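Local atomic coordinates of polyketide synthase/nonribosomal peptide synthetase hybrid RzxB (Pseudomonas fluorescens, PDB entry 5IL6), a protein that probably dehydrates beta-hydroxyacyl intermediates during rhizoxin biosynthesis, as the dehydratase domain of a trans-AT polyketide synthase hybrid. Residues A[247-252]-A[265-270]; A[140-145]-A[184-189]; A[30-35]-A[94-99]; A[48-53]-A[88-93]. One frame throughout, in Å; residues are numbered along the deposited sequence.

Interaction 1. Residues A[247-252]-A[265-270]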
loop_
_atom_site.group_PDB
_atom_site.type_symbol
_atom_site.label_atom_id
_atom_site.label_comp_id
_atom_site.label_asym_id
_atom_site.label_seq_id
_atom_site.Cartn_x
_atom_site.Cartn_y
_atom_site.Cartn_z
ATOM N N LEU A 247 -3.056 -4.174 -13.961
ATOM C CA LEU A 247 -4.218 -4.308 -13.095
ATOM C C LEU A 247 -5.277 -3.275 -13.443
ATOM O O LEU A 247 -4.976 -2.195 -13.959
ATOM C CB LEU A 247 -3.832 -4.142 -11.620
ATOM C CG LEU A 247 -2.918 -5.210 -11.025
ATOM C CD1 LEU A 247 -2.421 -4.778 -9.657
ATOM C CD2 LEU A 247 -3.641 -6.537 -10.932
ATOM N N GLN A 248 -6.523 -3.627 -13.139
ATOM C CA GLN A 248 -7.634 -2.688 -13.084
ATOM C C GLN A 248 -7.976 -2.434 -11.625
ATOM O O GLN A 248 -7.948 -3.358 -10.806
ATOM C CB GLN A 248 -8.875 -3.228 -13.801
ATOM C CG GLN A 248 -8.731 -3.430 -15.291
ATOM C CD GLN A 248 -10.004 -3.968 -15.908
ATOM O OE1 GLN A 248 -10.840 -3.206 -16.391
ATOM N NE2 GLN A 248 -10.166 -5.288 -15.884
ATOM N N VAL A 249 -8.301 -1.187 -11.299
ATOM C CA VAL A 249 -8.613 -0.800 -9.929
ATOM C C VAL A 249 -9.952 -0.079 -9.928
ATOM O O VAL A 249 -10.084 0.993 -10.530
ATOM C CB VAL A 249 -7.520 0.092 -9.316
ATOM C CG1 VAL A 249 -7.846 0.405 -7.866
ATOM C CG2 VAL A 249 -6.158 -0.583 -9.427
ATOM N N GLN A 250 -10.937 -0.663 -9.250
ATOM C CA GLN A 250 -12.220 -0.011 -9.033
ATOM C C GLN A 250 -12.184 0.702 -7.690
ATOM O O GLN A 250 -11.832 0.099 -6.670
ATOM C CB GLN A 250 -13.365 -1.024 -9.059
ATOM C CG GLN A 250 -14.733 -0.369 -9.037
ATOM C CD GLN A 250 -15.868 -1.366 -9.016
ATOM O OE1 GLN A 250 -15.656 -2.576 -9.081
ATOM N NE2 GLN A 250 -17.091 -0.857 -8.913
ATOM N N ILE A 251 -12.558 1.979 -7.689
ATOM C CA ILE A 251 -12.454 2.834 -6.512
ATOM C C ILE A 251 -13.829 3.419 -6.228
ATOM O O ILE A 251 -14.501 3.908 -7.144
ATOM C CB ILE A 251 -11.417 3.953 -6.717
ATOM C CG1 ILE A 251 -10.048 3.357 -7.060
ATOM C CG2 ILE A 251 -11.322 4.826 -5.467
ATOM C CD1 ILE A 251 -9.022 4.378 -7.499
ATOM N N ARG A 252 -14.243 3.367 -4.962
ATOM C CA ARG A 252 -15.522 3.920 -4.529
ATOM C C ARG A 252 -15.289 4.819 -3.326
ATOM O O ARG A 252 -14.716 4.381 -2.324
ATOM C CB ARG A 252 -16.522 2.814 -4.178
ATOM C CG ARG A 252 -17.785 3.312 -3.475
ATOM C CD ARG A 252 -18.474 4.412 -4.272
ATOM N NE ARG A 252 -19.791 4.754 -3.742
ATOM C CZ ARG A 252 -20.881 4.014 -3.923
ATOM N NH1 ARG A 252 -20.815 2.880 -4.609
ATOM N NH2 ARG A 252 -22.039 4.407 -3.414
ATOM N N LEU A 265 -11.337 0.050 -2.352
ATOM C CA LEU A 265 -10.682 -0.271 -3.609
ATOM C C LEU A 265 -10.696 -1.777 -3.820
ATOM O O LEU A 265 -10.686 -2.557 -2.864
ATOM C CB LEU A 265 -9.224 0.231 -3.651
ATOM C CG LEU A 265 -8.978 1.739 -3.561
ATOM C CD1 LEU A 265 -9.069 2.238 -2.124
ATOM C CD2 LEU A 265 -7.626 2.092 -4.168
ATOM N N ALA A 266 -10.719 -2.175 -5.087
ATOM C CA ALA A 266 -10.601 -3.577 -5.461
ATOM C C ALA A 266 -9.699 -3.664 -6.680
ATOM O O ALA A 266 -9.871 -2.904 -7.637
ATOM C CB ALA A 266 -11.971 -4.199 -5.756
ATOM N N LEU A 267 -8.743 -4.586 -6.637
ATOM C CA LEU A 267 -7.764 -4.754 -7.700
ATOM C C LEU A 267 -8.113 -5.999 -8.497
ATOM O O LEU A 267 -8.321 -7.073 -7.920
ATOM C CB LEU A 267 -6.349 -4.863 -7.126
ATOM C CG LEU A 267 -5.747 -3.573 -6.555
ATOM C CD1 LEU A 267 -6.491 -3.092 -5.314
ATOM C CD2 LEU A 267 -4.271 -3.761 -6.243
ATOM N N PHE A 268 -8.175 -5.853 -9.818
ATOM C CA PHE A 268 -8.543 -6.943 -10.705
ATOM C C PHE A 268 -7.482 -7.101 -11.781
ATOM O O PHE A 268 -6.828 -6.132 -12.176
ATOM C CB PHE A 268 -9.908 -6.698 -11.377
ATOM C CG PHE A 268 -11.016 -6.377 -10.413
ATOM C CD1 PHE A 268 -11.208 -5.079 -9.969
ATOM C CD2 PHE A 268 -11.873 -7.368 -9.965
ATOM C CE1 PHE A 268 -12.229 -4.776 -9.087
ATOM C CE2 PHE A 268 -12.897 -7.071 -9.083
ATOM C CZ PHE A 268 -13.074 -5.774 -8.646
ATOM N N ASP A 269 -7.326 -8.328 -12.265
ATOM C CA ASP A 269 -6.467 -8.556 -13.413
ATOM C C ASP A 269 -7.174 -8.090 -14.684
ATOM O O ASP A 269 -8.343 -7.695 -14.668
ATOM C CB ASP A 269 -6.067 -10.031 -13.504
ATOM C CG ASP A 269 -7.242 -10.950 -13.795
ATOM O OD1 ASP A 269 -8.365 -10.457 -14.036
ATOM O OD2 ASP A 269 -7.040 -12.182 -13.775
ATOM N N ASP A 270 -6.449 -8.131 -15.803
ATOM C CA ASP A 270 -7.018 -7.650 -17.056
ATOM C C ASP A 270 -8.245 -8.449 -17.474
ATOM O O ASP A 270 -9.002 -7.993 -18.337
ATOM C CB ASP A 270 -5.969 -7.704 -18.167
ATOM C CG ASP A 270 -4.944 -6.587 -18.061
ATOM O OD1 ASP A 270 -5.122 -5.684 -17.217
ATOM O OD2 ASP A 270 -3.961 -6.608 -18.832
#
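Gln248 turns its CG anti to its own carbonyl carbon (chi1 -65°) and then runs extended, which carries its amide past the backbone of Phe268 to that of Asp269. There Gln248 NE2 gives a straight but long hydrogen bond to Asp269 O, at 3.3 Å and with the oxygen in the plane of the amide. The backbones of Gln248 and Phe268 are joined by two bonds, Gln248 N to Phe268 O and Phe268 N to Gln248 O, both 2.7 Å. Gln250 and Ala266 form the next hydrogen-bonded pair. The Phe268 ring (chi1 -53°) turns back along this face, and Gln250 CB meets its edge at CE1, 3.9 Å away. The Gln250 amide itself bonds outward, to Gln184. The other face is apolar. Val249 and Leu267 run out together, CG2 to CG 4.2 Å. Leu265 CD2 fits between Ile251 CG1 (4.0 Å) and Val249 CG1 (4.1 Å). Helix 204-212 packs on this face through Leu206 and Ala210. The arrangement is an antiparallel beta hairpin, strands 246-254 and 261-268, in a sheet wrapped against a helix, as expected of the HotDog fold.

Interaction 2. Residues A[140-145]-A[184-189]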
loop_
_atom_site.group_PDB
_atom_site.type_symbol
_atom_site.label_atom_id
_atom_site.label_comp_id
_atom_site.label_asym_id
_atom_site.label_seq_id
_atom_site.Cartn_x
_atom_site.Cartn_y
_atom_site.Cartn_z
ATOM N N ALA A 140 -14.658 -9.495 -4.781
ATOM C CA ALA A 140 -15.419 -8.344 -5.228
ATOM C C ALA A 140 -15.649 -8.498 -6.726
ATOM O O ALA A 140 -14.930 -9.227 -7.412
ATOM C CB ALA A 140 -14.678 -7.034 -4.943
ATOM N N TRP A 141 -16.673 -7.827 -7.235
ATOM C CA TRP A 141 -17.046 -7.960 -8.636
ATOM C C TRP A 141 -16.799 -6.642 -9.337
ATOM O O TRP A 141 -17.177 -5.582 -8.826
ATOM C CB TRP A 141 -18.503 -8.384 -8.789
ATOM C CG TRP A 141 -18.777 -9.650 -8.087
ATOM C CD1 TRP A 141 -18.196 -10.858 -8.325
ATOM C CD2 TRP A 141 -19.698 -9.848 -7.013
ATOM N NE1 TRP A 141 -18.699 -11.802 -7.466
ATOM C CE2 TRP A 141 -19.625 -11.207 -6.650
ATOM C CE3 TRP A 141 -20.579 -9.010 -6.325
ATOM C CZ2 TRP A 141 -20.402 -11.747 -5.628
ATOM C CZ3 TRP A 141 -21.349 -9.546 -5.312
ATOM C CH2 TRP A 141 -21.255 -10.903 -4.972
ATOM N N LEU A 142 -16.135 -6.704 -10.484
ATOM C CA LEU A 142 -15.936 -5.489 -11.247
ATOM C C LEU A 142 -17.327 -5.025 -11.648
ATOM O O LEU A 142 -18.006 -5.679 -12.446
ATOM C CB LEU A 142 -15.021 -5.760 -12.441
ATOM C CG LEU A 142 -14.543 -4.588 -13.295
ATOM C CD1 LEU A 142 -14.000 -3.470 -12.417
ATOM C CD2 LEU A 142 -13.454 -5.069 -14.245
ATOM N N ASP A 143 -17.739 -3.876 -11.120
ATOM C CA ASP A 143 -19.106 -3.384 -11.232
ATOM C C ASP A 143 -19.198 -2.130 -12.077
ATOM O O ASP A 143 -20.263 -1.501 -12.115
ATOM C CB ASP A 143 -19.656 -3.043 -9.844
ATOM C CG ASP A 143 -20.482 -4.153 -9.232
ATOM O OD1 ASP A 143 -20.118 -5.336 -9.392
ATOM O OD2 ASP A 143 -21.495 -3.830 -8.571
ATOM N N PHE A 144 -18.143 -1.782 -12.807
ATOM C CA PHE A 144 -18.033 -0.437 -13.348
ATOM C C PHE A 144 -18.638 -0.375 -14.750
ATOM O O PHE A 144 -18.263 -1.145 -15.643
ATOM C CB PHE A 144 -16.570 -0.005 -13.359
ATOM C CG PHE A 144 -16.398 1.457 -13.592
ATOM C CD1 PHE A 144 -16.631 2.336 -12.558
ATOM C CD2 PHE A 144 -16.055 1.953 -14.827
ATOM C CE1 PHE A 144 -16.498 3.686 -12.744
ATOM C CE2 PHE A 144 -15.917 3.305 -15.029
ATOM C CZ PHE A 144 -16.141 4.178 -13.984
ATOM N N SER A 145 -19.659 0.445 -14.905
ATOM C CA SER A 145 -20.231 0.758 -16.201
ATOM C C SER A 145 -19.717 2.142 -16.572
ATOM O O SER A 145 -19.892 3.094 -15.803
ATOM C CB SER A 145 -21.767 0.740 -16.160
ATOM O OG SER A 145 -22.287 0.865 -17.471
ATOM N N GLN A 184 -17.537 6.820 -8.209
ATOM C CA GLN A 184 -16.711 5.662 -8.515
ATOM C C GLN A 184 -15.724 6.009 -9.620
ATOM O O GLN A 184 -15.981 6.884 -10.452
ATOM C CB GLN A 184 -17.552 4.458 -8.959
ATOM C CG GLN A 184 -18.395 3.843 -7.868
ATOM C CD GLN A 184 -18.933 2.477 -8.247
ATOM O OE1 GLN A 184 -18.304 1.738 -9.004
ATOM N NE2 GLN A 184 -20.104 2.131 -7.718
ATOM N N ALA A 185 -14.592 5.312 -9.622
ATOM C CA ALA A 185 -13.582 5.494 -10.652
ATOM C C ALA A 185 -12.970 4.144 -10.991
ATOM O O ALA A 185 -12.945 3.229 -10.163
ATOM C CB ALA A 185 -12.487 6.472 -10.210
ATOM N N LEU A 186 -12.476 4.032 -12.220
ATOM C CA LEU A 186 -11.813 2.825 -12.690
ATOM C C LEU A 186 -10.461 3.216 -13.265
ATOM O O LEU A 186 -10.385 4.063 -14.160
ATOM C CB LEU A 186 -12.653 2.103 -13.749
ATOM C CG LEU A 186 -12.109 0.750 -14.217
ATOM C CD1 LEU A 186 -12.172 -0.271 -13.086
ATOM C CD2 LEU A 186 -12.862 0.253 -15.442
ATOM N N ALA A 187 -9.401 2.600 -12.751
ATOM C CA ALA A 187 -8.043 2.934 -13.144
ATOM C C ALA A 187 -7.359 1.719 -13.752
ATOM O O ALA A 187 -7.622 0.576 -13.365
ATOM C CB ALA A 187 -7.230 3.433 -11.944
ATOM N N ARG A 188 -6.487 1.979 -14.721
ATOM C CA ARG A 188 -5.586 0.972 -15.264
ATOM C C ARG A 188 -4.167 1.315 -14.841
ATOM O O ARG A 188 -3.714 2.449 -15.030
ATOM C CB ARG A 188 -5.680 0.892 -16.789
ATOM C CG ARG A 188 -6.808 0.012 -17.297
ATOM C CD ARG A 188 -8.146 0.721 -17.233
ATOM N NE ARG A 188 -9.182 -0.008 -17.959
ATOM C CZ ARG A 188 -10.369 0.496 -18.282
ATOM N NH1 ARG A 188 -10.681 1.743 -17.948
ATOM N NH2 ARG A 188 -11.245 -0.244 -18.944
ATOM N N ILE A 189 -3.480 0.338 -14.260
ATOM C CA ILE A 189 -2.124 0.508 -13.760
ATOM C C ILE A 189 -1.285 -0.667 -14.239
ATOM O O ILE A 189 -1.801 -1.764 -14.479
ATOM C CB ILE A 189 -2.092 0.619 -12.219
ATOM C CG1 ILE A 189 -2.654 -0.654 -11.575
ATOM C CG2 ILE A 189 -2.883 1.837 -11.765
ATOM C CD1 ILE A 189 -2.518 -0.701 -10.062
#
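Phe144 and Leu186 form the tight part of this contact. Leu186 CB sits over one face of the Phe144 ring, 3.7 Å from the ring centroid and 16° off its normal, a CH-pi contact. Leu186 CD2 lies just outside the ring, 3.7 Å from Phe144 CD2. Phe144 has its CG anti to the backbone N (chi1 -166°), and this lays the ring down on the strand. Beside it, Leu142 CD1 meets Leu186 CD1 at 3.7 Å, the two leucines set crosswise. The Gln184 chain runs past the ring the other way. Gln184 OE1 lies in the plane of the Phe144 ring, 4.0 Å from Phe144 CD1. The segments share no direct hydrogen bond. The polar tie is indirect: Gln250 gives its NE2 to Gln184 OE1 and takes the backbone N of Asp143 on its OE1. The outer side is loose. Asp143 and Ser145 lie exposed, and the exposed Trp141 ring is poorly ordered. Phe144 also rests on Val179 and Gln181 of strand 175-181. The geometry is that of an irregular connecting segment, between strands 124-135 and 150-152, pinned by aromatic packing to the outer face of a HotDog-type sheet.

Interaction 3. Residues A[30-35]-A[94-99]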
loop_
_atom_site.group_PDB
_atom_site.type_symbol
_atom_site.label_atom_id
_atom_site.label_comp_id
_atom_site.label_asym_id
_atom_site.label_seq_id
_atom_site.Cartn_x
_atom_site.Cartn_y
_atom_site.Cartn_z
ATOM N N LEU A 30 14.056 -7.868 9.675
ATOM C CA LEU A 30 14.830 -6.648 9.509
ATOM C C LEU A 30 15.127 -6.433 8.034
ATOM O O LEU A 30 15.598 -7.349 7.353
ATOM C CB LEU A 30 16.135 -6.719 10.313
ATOM C CG LEU A 30 17.212 -5.666 10.032
ATOM C CD1 LEU A 30 16.660 -4.254 10.165
ATOM C CD2 LEU A 30 18.388 -5.871 10.977
ATOM N N SER A 31 14.829 -5.233 7.546
ATOM C CA SER A 31 15.259 -4.781 6.231
ATOM C C SER A 31 16.068 -3.502 6.392
ATOM O O SER A 31 15.705 -2.623 7.180
ATOM C CB SER A 31 14.065 -4.538 5.304
ATOM O OG SER A 31 13.195 -5.654 5.295
ATOM N N ARG A 32 17.173 -3.409 5.658
ATOM C CA ARG A 32 18.020 -2.223 5.664
ATOM C C ARG A 32 17.992 -1.609 4.274
ATOM O O ARG A 32 18.388 -2.257 3.298
ATOM C CB ARG A 32 19.454 -2.556 6.078
ATOM C CG ARG A 32 20.344 -1.322 6.193
ATOM C CD ARG A 32 21.703 -1.631 6.805
ATOM N NE ARG A 32 21.587 -2.281 8.111
ATOM C CZ ARG A 32 21.687 -3.592 8.323
ATOM N NH1 ARG A 32 21.912 -4.428 7.318
ATOM N NH2 ARG A 32 21.565 -4.073 9.554
ATOM N N PHE A 33 17.526 -0.370 4.186
ATOM C CA PHE A 33 17.408 0.340 2.923
ATOM C C PHE A 33 18.506 1.388 2.805
ATOM O O PHE A 33 18.923 1.989 3.799
ATOM C CB PHE A 33 16.038 1.012 2.801
ATOM C CG PHE A 33 14.883 0.061 2.933
ATOM C CD1 PHE A 33 14.477 -0.708 1.857
ATOM C CD2 PHE A 33 14.205 -0.064 4.134
ATOM C CE1 PHE A 33 13.414 -1.586 1.975
ATOM C CE2 PHE A 33 13.142 -0.940 4.260
ATOM C CZ PHE A 33 12.745 -1.700 3.178
ATOM N N SER A 34 18.967 1.604 1.572
ATOM C CA SER A 34 19.951 2.640 1.290
ATOM C C SER A 34 19.319 3.986 0.972
ATOM O O SER A 34 19.994 5.018 1.092
ATOM C CB SER A 34 20.837 2.220 0.113
ATOM O OG SER A 34 20.064 2.045 -1.063
ATOM N N GLY A 35 18.046 4.005 0.582
ATOM C CA GLY A 35 17.388 5.192 0.093
ATOM C C GLY A 35 17.320 5.288 -1.419
ATOM O O GLY A 35 16.533 6.087 -1.940
ATOM N N ALA A 94 20.671 8.025 11.674
ATOM C CA ALA A 94 20.216 7.541 12.974
ATOM C C ALA A 94 19.736 6.098 12.905
ATOM O O ALA A 94 20.137 5.258 13.719
ATOM C CB ALA A 94 19.094 8.432 13.480
ATOM N N ASN A 95 18.876 5.791 11.940
ATOM C CA ASN A 95 18.328 4.451 11.823
ATOM C C ASN A 95 19.152 3.557 10.913
ATOM O O ASN A 95 18.895 2.351 10.866
ATOM C CB ASN A 95 16.877 4.507 11.320
ATOM C CG ASN A 95 16.734 5.216 9.982
ATOM O OD1 ASN A 95 17.621 5.158 9.127
ATOM N ND2 ASN A 95 15.600 5.880 9.790
ATOM N N ASN A 96 20.130 4.114 10.198
ATOM C CA ASN A 96 20.989 3.327 9.320
ATOM C C ASN A 96 20.160 2.594 8.269
ATOM O O ASN A 96 20.575 1.558 7.740
ATOM C CB ASN A 96 21.838 2.341 10.126
ATOM C CG ASN A 96 22.917 1.679 9.297
ATOM O OD1 ASN A 96 23.572 2.322 8.477
ATOM N ND2 ASN A 96 23.108 0.381 9.505
ATOM N N GLY A 97 18.983 3.133 7.961
ATOM C CA GLY A 97 18.095 2.512 7.002
ATOM C C GLY A 97 17.390 1.275 7.502
ATOM O O GLY A 97 16.759 0.577 6.703
ATOM N N GLU A 98 17.460 0.986 8.800
ATOM C CA GLU A 98 16.975 -0.278 9.342
ATOM C C GLU A 98 15.520 -0.138 9.772
ATOM O O GLU A 98 15.183 0.736 10.579
ATOM C CB GLU A 98 17.842 -0.718 10.521
ATOM C CG GLU A 98 19.273 -1.056 10.136
ATOM C CD GLU A 98 20.115 -1.488 11.324
ATOM O OE1 GLU A 98 19.834 -1.041 12.455
ATOM O OE2 GLU A 98 21.066 -2.272 11.126
ATOM N N LEU A 99 14.668 -1.010 9.237
ATOM C CA LEU A 99 13.250 -1.053 9.566
ATOM C C LEU A 99 12.916 -2.452 10.066
ATOM O O LEU A 99 13.111 -3.435 9.344
ATOM C CB LEU A 99 12.399 -0.691 8.345
ATOM C CG LEU A 99 10.934 -0.307 8.564
ATOM C CD1 LEU A 99 10.798 0.854 9.529
ATOM C CD2 LEU A 99 10.307 0.055 7.236
#
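Gly97 O is gripped by two neighbouring groups of the other segment. Phe33 N gives Gly97 O a straight hydrogen bond of 2.8 Å, from a position tilted out of the carbonyl plane. Arg32 CA adds a CA-H...O contact to Gly97 O at 3.2 Å. Further along, Ser31 and Leu99 form an antiparallel hydrogen-bonded pair, with Leu99 N to Ser31 O at 2.8 Å. Gly97 belongs to a type I' turn from Asn95 to Glu98. Asn95 OD1 accepts from Gly97 N at 2.7 Å, an Asx turn, while Asn95 ND2 is held by Ser90 O. A side chain at Gly97 would run into Phe33 O.

Arg32 and Glu98 run out together on one face. Arg32 leaves with CG anti to its backbone N (chi1 -176°) and bends at chi3 (-55°), which brings the NE/NH2 edge of the guanidinium to Glu98 OE2, with the guanidinium and carboxylate planes turned 49° apart. Arg32 NH2 makes a salt bridge to Glu98 OE2; the modelled length is too short to be trusted. Arg32 NE makes a weak bond to Glu98 OE2, 3.1 Å. With an alanine in place of Arg32, the Glu98 carboxylate would probably lose this ion-pair mate and be freer to turn. Leu30 CD1 packs on Glu98 CB at 3.7 Å. On the opposite face, that of Ser31 and Leu99, the edge of the Phe33 ring comes to Leu99, CE2 to CB 4.2 Å.

Backbone bonds therefore set the pairing of the strands. The ion pair adds a charged clasp on the partly exposed face, and its two charges are likely to neutralise one another.

Interaction 4. Residues A[48-53]-A[88-93]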
loop_
_atom_site.group_PDB
_atom_site.type_symbol
_atom_site.label_atom_id
_atom_site.label_comp_id
_atom_site.label_asym_id
_atom_site.label_seq_id
_atom_site.Cartn_x
_atom_site.Cartn_y
_atom_site.Cartn_z
ATOM N N GLN A 48 11.553 14.834 0.523
ATOM C CA GLN A 48 12.278 13.736 1.147
ATOM C C GLN A 48 11.799 12.403 0.594
ATOM O O GLN A 48 10.596 12.183 0.430
ATOM C CB GLN A 48 12.096 13.739 2.666
ATOM C CG GLN A 48 12.612 14.979 3.362
ATOM C CD GLN A 48 12.522 14.866 4.870
ATOM O OE1 GLN A 48 11.459 15.059 5.459
ATOM N NE2 GLN A 48 13.645 14.548 5.506
ATOM N N ALA A 49 12.747 11.512 0.319
ATOM C CA ALA A 49 12.405 10.145 -0.048
ATOM C C ALA A 49 11.810 9.441 1.163
ATOM O O ALA A 49 12.479 9.284 2.191
ATOM C CB ALA A 49 13.639 9.403 -0.554
ATOM N N VAL A 50 10.551 9.032 1.048
ATOM C CA VAL A 50 9.806 8.440 2.151
ATOM C C VAL A 50 9.220 7.121 1.678
ATOM O O VAL A 50 8.726 7.018 0.549
ATOM C CB VAL A 50 8.693 9.383 2.657
ATOM C CG1 VAL A 50 7.865 8.714 3.739
ATOM C CG2 VAL A 50 9.292 10.683 3.177
ATOM N N LEU A 51 9.278 6.110 2.540
ATOM C CA LEU A 51 8.749 4.802 2.189
ATOM C C LEU A 51 7.248 4.898 1.958
ATOM O O LEU A 51 6.504 5.359 2.831
ATOM C CB LEU A 51 9.056 3.796 3.298
ATOM C CG LEU A 51 8.927 2.314 2.941
ATOM C CD1 LEU A 51 9.825 1.934 1.762
ATOM C CD2 LEU A 51 9.240 1.447 4.156
ATOM N N ALA A 52 6.804 4.467 0.781
ATOM C CA ALA A 52 5.382 4.482 0.474
ATOM C C ALA A 52 4.617 3.617 1.467
ATOM O O ALA A 52 5.063 2.528 1.841
ATOM C CB ALA A 52 5.144 3.989 -0.953
ATOM N N GLY A 53 3.463 4.119 1.908
ATOM C CA GLY A 53 2.634 3.349 2.820
ATOM C C GLY A 53 2.313 1.967 2.287
ATOM O O GLY A 53 2.254 0.994 3.044
ATOM N N PRO A 88 6.017 8.752 8.870
ATOM C CA PRO A 88 6.660 8.256 7.654
ATOM C C PRO A 88 8.077 7.800 7.963
ATOM O O PRO A 88 8.717 8.281 8.902
ATOM C CB PRO A 88 6.652 9.474 6.718
ATOM C CG PRO A 88 5.780 10.499 7.402
ATOM C CD PRO A 88 5.919 10.215 8.856
ATOM N N PHE A 89 8.564 6.854 7.167
ATOM C CA PHE A 89 9.905 6.318 7.344
ATOM C C PHE A 89 10.817 6.858 6.251
ATOM O O PHE A 89 10.512 6.733 5.059
ATOM C CB PHE A 89 9.912 4.791 7.316
ATOM C CG PHE A 89 11.296 4.206 7.343
ATOM C CD1 PHE A 89 11.989 4.092 8.536
ATOM C CD2 PHE A 89 11.914 3.795 6.173
ATOM C CE1 PHE A 89 13.269 3.564 8.564
ATOM C CE2 PHE A 89 13.192 3.267 6.194
ATOM C CZ PHE A 89 13.870 3.150 7.391
ATOM N N SER A 90 11.928 7.458 6.664
ATOM C CA SER A 90 12.994 7.858 5.761
ATOM C C SER A 90 14.312 7.311 6.285
ATOM O O SER A 90 14.484 7.104 7.490
ATOM C CB SER A 90 13.083 9.387 5.615
ATOM O OG SER A 90 11.936 9.908 4.967
ATOM N N VAL A 91 15.234 7.065 5.363
ATOM C CA VAL A 91 16.561 6.576 5.713
ATOM C C VAL A 91 17.418 7.743 6.180
ATOM O O VAL A 91 17.531 8.762 5.488
ATOM C CB VAL A 91 17.207 5.862 4.516
ATOM C CG1 VAL A 91 18.643 5.450 4.839
ATOM C CG2 VAL A 91 16.374 4.649 4.109
ATOM N N ASP A 92 18.019 7.603 7.359
ATOM C CA ASP A 92 18.969 8.593 7.846
ATOM C C ASP A 92 20.063 7.887 8.632
ATOM O O ASP A 92 19.998 6.682 8.891
ATOM C CB ASP A 92 18.279 9.669 8.696
ATOM C CG ASP A 92 17.556 9.100 9.903
ATOM O OD1 ASP A 92 18.081 8.158 10.534
ATOM O OD2 ASP A 92 16.465 9.612 10.235
ATOM N N ALA A 93 21.081 8.663 9.015
ATOM C CA ALA A 93 22.200 8.107 9.767
ATOM C C ALA A 93 21.745 7.499 11.087
ATOM O O ALA A 93 22.372 6.559 11.587
ATOM C CB ALA A 93 23.250 9.191 10.015
HETATM O O HOH W 1 14.934 8.068 2.682
HETATM O O HOH W 2 6.745 5.662 5.455
#
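Ser90 OG donates to Ala49 O at 2.9 Å, approaching from above the carbonyl plane. The hydroxyl is anti to the carbonyl carbon of Ser90 (chi1 -67°), which points it at Ala49 O. A water also donates to Ala49 O, at 2.8 Å, and accepts from Val91 N. The direct backbone bond is Leu51 N to Phe89 O, 2.9 Å and nearly straight at 173°. A second water continues the pairing: it donates to Leu51 O at 2.7 Å and takes Phe89 N at 2.8 Å. Two waters thus stand in where strand-like hydrogen bonds would otherwise run. A valine in place of Ser90 would lose the hydroxyl and would probably leave Ala49 O held from this segment by the bridging water alone. Outside the polar core, Val50 packs with one methyl on each neighbour. Val50 CG2 touches Ser90 OG, and Val50 CG1 presses on Pro88 CB at 3.3 Å, tighter than usual for two carbons. Leu51 CB lies at the edge of the Phe89 ring, 4.1 Å from CD2. That ring also meets His127 edge-to-face. Val50 O in turn bonds His43 ND1. His43 opens a partial match to the HxxxGxxxxP motif of polyketide synthase dehydratases, whose histidine is catalytic in relatives and probably here too. Residues 48-53 run through its second half, with Ala52 where the proline usually stands. The contact joins this segment to 88-93, probably beside the active site.

The four contacts form two pairs, one in each half of the chain. Interactions 1 and 2 have centres 5 Å apart and share neighbouring strands: Leu247 N lies 2.8 Å from Ile189 O. Interactions 3 and 4 have centres 9 Å apart. They meet through Leu99 CD2 and Leu51 CD2 at 3.5 Å, and Phe89 packs there too. Interactions 1 and 3 stand about 32 Å apart, centre to centre, on opposite sides of the chain's centre, consistent with a double-HotDog dehydratase. Interaction 4 lies nearest the probable active-site histidine motif. Interaction 1 abuts helix 204-212, which carries the family's aspartate motif (DxxxQ). Interactions 2 and 3 are more peripheral.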